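PDB 2VPZ: hypothetical membrane spanning protein from Thermus thermophilus, which probably serves as the quinone-binding, membrane-embedded subunit of a polysulfide reductase complex, drawing electrons from menaquinol in the membrane. Local coordinates for residues 30-34 / 160-164. Sequence-based numbering, arbitrary orientation.
Sequences GVALL and ALGLA
A160 O, which L34 brushes with CD1 at 4.1 Å, is held by its own helix: A164 N bonds to it at 3.0 Å, and L163 N adds a weak second bond. No hydrogen bond crosses between 30-34 and 160-164; methyls meet methyls and bare peptide backbone instead. Segment 30-34 of helix 16-41 and segment 160-164 of helix 148-166, both in spans predicted to cross the membrane, have axes 9.5 Å apart at closest approach, with 64° between their N-to-C directions. At the tightest point the methyl of A160 presses onto bare backbone at G30, its CB just 3.3 Å from G30 C; with no side chain on the glycine, the two CA atoms come within 5.1 Å. V31 covers one flank of that methyl, its CG2 lying 3.8 Å from A160 CB and also touching L163. L34 fills the next turn. With CG of L34 anti to its carbonyl carbon (chi1 -68°), the side chain extends toward helix 148-166 and sets L34 CD1 4.0 Å from both A164 CB and L161 CD2. Around this, V31 also packs on A53 and L56 of helix 46-65. With the carbonyls of G30 and A160 already engaged within their own helices, close-range van der Waals packing joins the two helices here.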
ATOM      1  N   GLY C  30      24.011  -2.332 -43.596  1.00 50.67           N
ATOM      2  CA  GLY C  30      23.358  -1.906 -44.821  1.00 50.23           C
ATOM      3  C   GLY C  30      24.248  -1.992 -46.067  1.00 51.04           C
ATOM      4  O   GLY C  30      23.744  -2.158 -47.178  1.00 50.83           O
ATOM      5  N   VAL C  31      25.563  -1.870 -45.937  1.00 51.56           N
ATOM      6  CA  VAL C  31      26.406  -2.018 -47.133  1.00 52.19           C
ATOM      7  C   VAL C  31      26.554  -3.542 -47.423  1.00 53.44           C
ATOM      8  O   VAL C  31      26.633  -3.958 -48.590  1.00 53.92           O
ATOM      9  CB  VAL C  31      27.800  -1.253 -47.012  1.00 51.20           C
ATOM     10  CG1 VAL C  31      28.805  -1.757 -48.068  1.00 51.48           C
ATOM     11  CG2 VAL C  31      27.562   0.269 -47.214  1.00 50.51           C
ATOM     12  N   ALA C  32      26.536  -4.370 -46.384  1.00 53.99           N
ATOM     13  CA  ALA C  32      26.573  -5.824 -46.548  1.00 54.41           C
ATOM     14  C   ALA C  32      25.229  -6.292 -47.207  1.00 54.47           C
ATOM     15  O   ALA C  32      25.197  -7.333 -47.867  1.00 54.95           O
ATOM     16  CB  ALA C  32      26.771  -6.550 -45.179  1.00 54.72           C
ATOM     17  N   LEU C  33      24.143  -5.529 -47.033  1.00 53.38           N
ATOM     18  CA  LEU C  33      22.855  -5.885 -47.672  1.00 53.39           C
ATOM     19  C   LEU C  33      22.955  -5.550 -49.183  1.00 53.78           C
ATOM     20  O   LEU C  33      22.525  -6.337 -50.036  1.00 53.94           O
ATOM     21  CB  LEU C  33      21.626  -5.152 -47.032  1.00 52.83           C
ATOM     22  CG  LEU C  33      20.243  -5.472 -47.670  1.00 51.48           C
ATOM     23  CD1 LEU C  33      19.788  -6.891 -47.297  1.00 51.34           C
ATOM     24  CD2 LEU C  33      19.171  -4.450 -47.248  1.00 51.00           C
ATOM     25  N   LEU C  34      23.538  -4.387 -49.491  1.00 53.54           N
ATOM     26  CA  LEU C  34      23.773  -3.949 -50.862  1.00 54.01           C
ATOM     27  C   LEU C  34      24.665  -4.972 -51.612  1.00 54.39           C
ATOM     28  O   LEU C  34      24.321  -5.399 -52.721  1.00 54.44           O
ATOM     29  CB  LEU C  34      24.417  -2.556 -50.904  1.00 54.21           C
ATOM     30  CG  LEU C  34      23.494  -1.419 -50.431  1.00 54.54           C
ATOM     31  CD1 LEU C  34      23.989  -0.077 -51.005  1.00 55.30           C
ATOM     32  CD2 LEU C  34      22.034  -1.698 -50.872  1.00 54.05           C
ATOM     33  N   ALA C 160      23.726   3.463 -45.819  1.00 49.46           N
ATOM     34  CA  ALA C 160      24.343   2.687 -46.894  1.00 50.88           C
ATOM     35  C   ALA C 160      24.071   3.259 -48.312  1.00 52.36           C
ATOM     36  O   ALA C 160      25.004   3.419 -49.120  1.00 52.48           O
ATOM     37  CB  ALA C 160      23.908   1.193 -46.832  1.00 50.82           C
ATOM     38  N   LEU C 161      22.811   3.571 -48.608  1.00 52.17           N
ATOM     39  CA  LEU C 161      22.401   4.118 -49.912  1.00 52.87           C
ATOM     40  C   LEU C 161      22.937   5.552 -50.155  1.00 52.92           C
ATOM     41  O   LEU C 161      23.216   5.943 -51.304  1.00 52.48           O
ATOM     42  CB  LEU C 161      20.860   4.052 -50.085  1.00 53.37           C
ATOM     43  CG  LEU C 161      20.209   2.646 -50.226  1.00 52.81           C
ATOM     44  CD1 LEU C 161      18.671   2.708 -50.055  1.00 51.83           C
ATOM     45  CD2 LEU C 161      20.586   2.035 -51.590  1.00 53.35           C
ATOM     46  N   GLY C 162      23.077   6.316 -49.073  1.00 52.29           N
ATOM     47  CA  GLY C 162      23.621   7.660 -49.131  1.00 52.29           C
ATOM     48  C   GLY C 162      25.097   7.618 -49.530  1.00 52.80           C
ATOM     49  O   GLY C 162      25.582   8.482 -50.273  1.00 52.76           O
ATOM     50  N   LEU C 163      25.808   6.596 -49.046  1.00 53.34           N
ATOM     51  CA  LEU C 163      27.240   6.331 -49.327  1.00 55.48           C
ATOM     52  C   LEU C 163      27.390   5.855 -50.811  1.00 56.86           C
ATOM     53  O   LEU C 163      28.227   6.378 -51.575  1.00 56.53           O
ATOM     54  CB  LEU C 163      27.812   5.268 -48.344  1.00 53.72           C
ATOM     55  CG  LEU C 163      29.313   5.037 -48.099  1.00 53.95           C
ATOM     56  CD1 LEU C 163      29.729   3.635 -48.562  1.00 54.05           C
ATOM     57  CD2 LEU C 163      30.161   6.115 -48.804  1.00 53.06           C
ATOM     58  N   ALA C 164      26.557   4.882 -51.198  1.00 57.80           N
ATOM     59  CA  ALA C 164      26.512   4.326 -52.558  1.00 58.44           C
ATOM     60  C   ALA C 164      26.320   5.430 -53.608  1.00 59.36           C
ATOM     61  O   ALA C 164      26.933   5.384 -54.680  1.00 60.19           O
ATOM     62  CB  ALA C 164      25.360   3.273 -52.680  1.00 59.44           C
TER